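Local coordinates for RagB/SusD domain protein (Flavobacterium johnsoniae, PDB 5J90) that binds chitin and, as a SusD homolog of a chitin utilization locus, probably captures chitin chains at the cell surface for uptake, at residues A[244-249]-A[327-332]; A[35-40]-A[120-125]. All blocks are in the same frame, centred on the assembly; numbering follows the deposited sequence.

Starting from the N terminus, the chain leaves helix 33-37, runs through helix 83-108 and comes back along helix 113-134, where contact 2 closes a loop of 79 residues. Only well beyond that does contact 1 open: residues 244-249, which include strand 244-247, are followed by 77 residues before 327-332 return to pair with them. The two loops therefore stand in series, neither crossing nor enclosing the other. In space contacts 1 and 2 touch, their centres about 12 Å apart. Ile246 CD1 packs 3.6 Å from Phe37 O, and Leu329 CD1 lies 3.9 Å from Ile40 CG2. Together they tie the N-terminal helix, helix 113-134 and a small two-stranded sheet into one buried region.

Contact 1: A[244-249]-A[327-332]; sequences FKIVSP and IYLMNA
Lys245 turns its CG between the backbone N and the carbonyl carbon (chi1 62°) and then runs fully extended, while Tyr328 sets CG opposite the carbonyl carbon (chi1 -75°). The two side chains end up alongside each other, pointing the same way. The lysine methylenes lie over one face of the tyrosine ring in a CH-pi contact, with Lys245 CD 4.0 Å from the centroid of the Tyr328 ring. Beyond it, Lys245 NZ makes a long 3.3 Å hydrogen bond to Tyr328 OH, but its main partner is Glu326, with which it forms a salt bridge.

Underneath, the backbones run antiparallel as a short two-stranded sheet within a largely helical SusD fold. Ile246 and Ile327 form a hydrogen-bonded pair: Ile246 N to Ile327 O is 2.8 Å, and Ile327 N to Ile246 O is 2.9 Å. The register then slips by one residue at a classic beta bulge, where Leu329 and Met330 both stand opposite Phe244. One oxygen takes both amides, Phe244 O receiving Leu329 N at 2.9 Å and Met330 N at 3.1 Å. In return, Phe244 N gives a 2.8 Å bond to Met330 O.

On the other face of the sheet from Lys245 and Tyr328, Phe244 and Leu329 lie side by side, Leu329 CB meeting the ring at its edge. Leu329 CD1 reaches on to Ile246 CG1, 3.8 Å away. Phe202 stacks on the Phe244 ring and also touches Met330, and Glu125 of helix 113-134 packs against both Phe244 and Leu329.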
loop_
_atom_site.group_PDB
_atom_site.type_symbol
_atom_site.label_atom_id
_atom_site.label_comp_id
_atom_site.label_asym_id
_atom_site.label_seq_id
_atom_site.Cartn_x
_atom_site.Cartn_y
_atom_site.Cartn_z
ATOM N N PHE A 244 26.817 16.359 -1.202
ATOM C CA PHE A 244 26.911 15.912 -2.587
ATOM C C PHE A 244 26.363 16.995 -3.503
ATOM O O PHE A 244 25.207 17.417 -3.378
ATOM C CB PHE A 244 26.155 14.596 -2.812
ATOM C CG PHE A 244 26.406 14.001 -4.162
ATOM C CD1 PHE A 244 27.641 13.462 -4.472
ATOM C CD2 PHE A 244 25.419 14.009 -5.135
ATOM C CE1 PHE A 244 27.891 12.928 -5.728
ATOM C CE2 PHE A 244 25.668 13.477 -6.394
ATOM C CZ PHE A 244 26.905 12.939 -6.682
ATOM N N LYS A 245 27.210 17.457 -4.415
ATOM C CA LYS A 245 26.839 18.521 -5.345
ATOM C C LYS A 245 27.530 18.292 -6.679
ATOM O O LYS A 245 28.602 17.676 -6.747
ATOM C CB LYS A 245 27.228 19.895 -4.787
ATOM C CG LYS A 245 28.730 20.084 -4.571
ATOM C CD LYS A 245 29.025 21.442 -3.943
ATOM C CE LYS A 245 30.497 21.616 -3.646
ATOM N NZ LYS A 245 30.724 22.911 -2.924
ATOM N N ILE A 246 26.901 18.778 -7.741
ATOM C CA ILE A 246 27.546 18.835 -9.038
ATOM C C ILE A 246 28.198 20.200 -9.179
ATOM O O ILE A 246 27.537 21.227 -9.047
ATOM C CB ILE A 246 26.538 18.637 -10.184
ATOM C CG1 ILE A 246 25.685 17.381 -9.944
ATOM C CG2 ILE A 246 27.276 18.579 -11.523
ATOM C CD1 ILE A 246 26.470 16.081 -9.904
ATOM N N VAL A 247 29.507 20.199 -9.408
ATOM C CA VAL A 247 30.237 21.432 -9.670
ATOM C C VAL A 247 30.462 21.490 -11.172
ATOM O O VAL A 247 31.362 20.834 -11.701
ATOM C CB VAL A 247 31.576 21.445 -8.914
ATOM C CG1 VAL A 247 32.340 22.730 -9.207
ATOM C CG2 VAL A 247 31.344 21.295 -7.407
ATOM N N SER A 248 29.614 22.234 -11.874
ATOM C CA SER A 248 29.730 22.281 -13.328
ATOM C C SER A 248 30.826 23.251 -13.757
ATOM O O SER A 248 30.896 24.377 -13.264
ATOM C CB SER A 248 28.413 22.693 -13.972
ATOM O OG SER A 248 28.543 22.740 -15.386
ATOM N N PRO A 249 31.687 22.817 -14.679
ATOM C CA PRO A 249 32.670 23.779 -15.198
ATOM C C PRO A 249 32.042 24.819 -16.114
ATOM O O PRO A 249 32.684 25.838 -16.374
ATOM C CB PRO A 249 33.643 22.897 -15.986
ATOM C CG PRO A 249 32.829 21.678 -16.365
ATOM C CD PRO A 249 31.891 21.456 -15.207
ATOM N N ILE A 327 25.332 22.726 -8.040
ATOM C CA ILE A 327 23.957 22.254 -7.872
ATOM C C ILE A 327 23.948 21.173 -6.795
ATOM O O ILE A 327 24.480 20.079 -6.988
ATOM C CB ILE A 327 23.388 21.695 -9.191
ATOM C CG1 ILE A 327 23.414 22.750 -10.306
ATOM C CG2 ILE A 327 21.971 21.187 -8.989
ATOM C CD1 ILE A 327 24.670 22.729 -11.155
ATOM N N TYR A 328 23.365 21.505 -5.650
ATOM C CA TYR A 328 23.360 20.589 -4.503
ATOM C C TYR A 328 22.283 19.529 -4.654
ATOM O O TYR A 328 21.129 19.831 -4.977
ATOM C CB TYR A 328 23.177 21.358 -3.195
ATOM C CG TYR A 328 24.431 22.090 -2.774
ATOM C CD1 TYR A 328 24.794 23.283 -3.378
ATOM C CD2 TYR A 328 25.279 21.563 -1.808
ATOM C CE1 TYR A 328 25.952 23.945 -3.010
ATOM C CE2 TYR A 328 26.435 22.214 -1.433
ATOM C CZ TYR A 328 26.761 23.406 -2.041
ATOM O OH TYR A 328 27.917 24.064 -1.681
ATOM N N LEU A 329 22.672 18.280 -4.430
ATOM C CA LEU A 329 21.740 17.165 -4.545
ATOM C C LEU A 329 21.504 16.448 -3.215
ATOM O O LEU A 329 20.498 15.759 -3.057
ATOM C CB LEU A 329 22.213 16.182 -5.618
ATOM C CG LEU A 329 22.216 16.751 -7.034
ATOM C CD1 LEU A 329 22.891 15.767 -7.982
ATOM C CD2 LEU A 329 20.798 17.076 -7.487
ATOM N N MET A 330 22.418 16.602 -2.261
ATOM C CA MET A 330 22.206 16.087 -0.905
ATOM C C MET A 330 23.091 16.862 0.071
ATOM O O MET A 330 24.318 16.728 0.042
ATOM C CB MET A 330 22.503 14.590 -0.827
ATOM C CG MET A 330 22.246 13.988 0.556
ATOM S SD MET A 330 22.722 12.248 0.682
ATOM C CE MET A 330 21.399 11.466 -0.215
ATOM N N ASN A 331 22.467 17.667 0.922
ATOM C CA ASN A 331 23.199 18.472 1.895
ATOM C C ASN A 331 23.500 17.718 3.175
ATOM O O ASN A 331 22.740 16.836 3.573
ATOM C CB ASN A 331 22.389 19.704 2.294
ATOM C CG ASN A 331 22.061 20.603 1.131
ATOM O OD1 ASN A 331 22.903 20.863 0.270
ATOM N ND2 ASN A 331 20.838 21.109 1.115
ATOM N N ALA A 332 24.580 18.091 3.852
ATOM C CA ALA A 332 24.872 17.517 5.153
ATOM C C ALA A 332 23.693 17.650 6.127
ATOM O O ALA A 332 23.472 16.762 6.952
ATOM C CB ALA A 332 26.140 18.152 5.733
#

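Contact 2: A[35-40]-A[120-125]; sequences PMFNNI and LILKVE
Met36, whose side chain reaches across to Leu122, has a backbone oxygen held by two amides: Met36 O receives Asn39 N at 3.2 Å and, weakly, Ile40 N at 3.4 Å. A side chain adds to this, since Asn39 ND2 bonds Pro35 O at 2.8 Å; Pro35 O lies in the amide plane of Asn39 and accepts on a lone pair. From the same segment, Met36, Phe37 and Ile40 meet helix 113-134.

Leu122 is the residue all three touch. Met36 is bent at its last torsion (chi3 74°), which brings its terminal methyl against the helix, Met36 CE resting 3.7 Å from Leu122 CB and equally near the backbone N of Lys123. Phe37 crosses the leucine at about a right angle. It presents one ring face to Leu122 CD1, which sits 4.0 Å from the centroid of the Phe37 ring, a CH-pi contact offset toward the rim. Leu122 CD2 also touches the ring at CE1 and meets Ile40 CD1 at 3.9 Å. One turn on, Glu125 CG, anti to the backbone N (chi1 166°), lies by Ile40 CD1, and the bend at chi2 carries OE2 to Ile40 CG2.

Elsewhere, helices 154-177 and 196-213 cover other sides of residues 120-125. Lys123 starts away from residues 35-40, and its NZ forms a salt bridge with Glu164. Joining the N-terminal helix to helix 113-134 thus falls mainly to methyl, methylene and ring surfaces, whose hold comes from burial and close fit rather than from directional polar bonds.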
loop_
_atom_site.group_PDB
_atom_site.type_symbol
_atom_site.label_atom_id
_atom_site.label_comp_id
_atom_site.label_asym_id
_atom_site.label_seq_id
_atom_site.Cartn_x
_atom_site.Cartn_y
_atom_site.Cartn_z
ATOM N N PRO A 35 28.109 12.442 -18.644
ATOM C CA PRO A 35 26.653 12.461 -18.854
ATOM C C PRO A 35 25.865 12.015 -17.615
ATOM O O PRO A 35 24.718 12.429 -17.470
ATOM C CB PRO A 35 26.430 11.471 -20.003
ATOM C CG PRO A 35 27.770 11.173 -20.574
ATOM C CD PRO A 35 28.822 11.559 -19.585
ATOM N N MET A 36 26.450 11.187 -16.755
ATOM C CA MET A 36 25.785 10.859 -15.485
ATOM C C MET A 36 25.704 12.104 -14.601
ATOM O O MET A 36 24.626 12.482 -14.139
ATOM C CB MET A 36 26.496 9.717 -14.757
ATOM C CG MET A 36 26.597 8.453 -15.583
ATOM S SD MET A 36 27.249 7.035 -14.660
ATOM C CE MET A 36 25.816 6.624 -13.643
ATOM N N PHE A 37 26.844 12.761 -14.390
ATOM C CA PHE A 37 26.904 13.968 -13.572
ATOM C C PHE A 37 25.977 15.063 -14.076
ATOM O O PHE A 37 25.393 15.807 -13.285
ATOM C CB PHE A 37 28.332 14.534 -13.565
ATOM C CG PHE A 37 29.295 13.783 -12.678
ATOM C CD1 PHE A 37 29.019 13.572 -11.332
ATOM C CD2 PHE A 37 30.495 13.303 -13.193
ATOM C CE1 PHE A 37 29.924 12.898 -10.526
ATOM C CE2 PHE A 37 31.398 12.631 -12.390
ATOM C CZ PHE A 37 31.112 12.425 -11.053
ATOM N N ASN A 38 25.857 15.166 -15.398
ATOM C CA ASN A 38 25.134 16.271 -16.015
ATOM C C ASN A 38 23.640 16.027 -16.197
ATOM O O ASN A 38 22.923 16.905 -16.673
ATOM C CB ASN A 38 25.755 16.635 -17.371
ATOM C CG ASN A 38 27.068 17.368 -17.228
ATOM O OD1 ASN A 38 27.293 18.075 -16.243
ATOM N ND2 ASN A 38 27.950 17.193 -18.203
ATOM N N ASN A 39 23.173 14.840 -15.815
ATOM C CA ASN A 39 21.777 14.476 -16.090
ATOM C C ASN A 39 21.010 13.823 -14.953
ATOM O O ASN A 39 19.938 13.279 -15.178
ATOM C CB ASN A 39 21.664 13.626 -17.364
ATOM C CG ASN A 39 22.020 14.409 -18.615
ATOM O OD1 ASN A 39 21.189 15.139 -19.168
ATOM N ND2 ASN A 39 23.260 14.274 -19.060
ATOM N N ILE A 40 21.542 13.866 -13.738
ATOM C CA ILE A 40 20.731 13.510 -12.572
ATOM C C ILE A 40 19.622 14.550 -12.482
ATOM O O ILE A 40 18.431 14.220 -12.513
ATOM C CB ILE A 40 21.573 13.450 -11.290
ATOM C CG1 ILE A 40 22.606 12.330 -11.415
ATOM C CG2 ILE A 40 20.682 13.255 -10.053
ATOM C CD1 ILE A 40 23.781 12.488 -10.478
ATOM N N LEU A 120 28.369 2.772 -9.649
ATOM C CA LEU A 120 27.227 2.256 -8.889
ATOM C C LEU A 120 26.628 3.320 -7.972
ATOM O O LEU A 120 25.406 3.437 -7.844
ATOM C CB LEU A 120 27.620 1.023 -8.073
ATOM C CG LEU A 120 27.889 -0.255 -8.873
ATOM C CD1 LEU A 120 28.374 -1.355 -7.943
ATOM C CD2 LEU A 120 26.630 -0.687 -9.628
ATOM N N ILE A 121 27.483 4.097 -7.316
ATOM C CA ILE A 121 26.992 5.155 -6.442
ATOM C C ILE A 121 26.212 6.198 -7.241
ATOM O O ILE A 121 25.109 6.602 -6.857
ATOM C CB ILE A 121 28.139 5.808 -5.642
ATOM C CG1 ILE A 121 28.843 4.749 -4.792
ATOM C CG2 ILE A 121 27.609 6.939 -4.770
ATOM C CD1 ILE A 121 30.138 5.254 -4.126
ATOM N N LEU A 122 26.774 6.631 -8.365
ATOM C CA LEU A 122 26.078 7.575 -9.235
ATOM C C LEU A 122 24.790 6.985 -9.806
ATOM O O LEU A 122 23.785 7.686 -9.943
ATOM C CB LEU A 122 26.996 8.020 -10.374
ATOM C CG LEU A 122 27.900 9.190 -10.034
ATOM C CD1 LEU A 122 28.913 9.381 -11.155
ATOM C CD2 LEU A 122 27.062 10.444 -9.831
ATOM N N LYS A 123 24.836 5.699 -10.148
ATOM C CA LYS A 123 23.671 4.989 -10.660
ATOM C C LYS A 123 22.524 5.044 -9.649
ATOM O O LYS A 123 21.392 5.394 -10.008
ATOM C CB LYS A 123 24.030 3.535 -10.955
ATOM C CG LYS A 123 22.901 2.698 -11.540
ATOM C CD LYS A 123 23.312 1.230 -11.546
ATOM C CE LYS A 123 22.292 0.346 -12.267
ATOM N NZ LYS A 123 22.649 -1.087 -12.130
ATOM N N VAL A 124 22.816 4.710 -8.395
ATOM C CA VAL A 124 21.777 4.713 -7.375
ATOM C C VAL A 124 21.283 6.148 -7.129
ATOM O O VAL A 124 20.079 6.381 -6.979
ATOM C CB VAL A 124 22.263 4.035 -6.088
ATOM C CG1 VAL A 124 21.212 4.171 -4.982
ATOM C CG2 VAL A 124 22.570 2.562 -6.360
ATOM N N GLU A 125 22.193 7.116 -7.128
ATOM C CA GLU A 125 21.784 8.509 -6.957
ATOM C C GLU A 125 20.797 8.946 -8.037
ATOM O O GLU A 125 19.791 9.592 -7.743
ATOM C CB GLU A 125 23.005 9.434 -6.932
ATOM C CG GLU A 125 22.680 10.921 -7.102
ATOM C CD GLU A 125 21.716 11.497 -6.062
ATOM O OE1 GLU A 125 21.469 10.865 -5.002
ATOM O OE2 GLU A 125 21.197 12.610 -6.325
#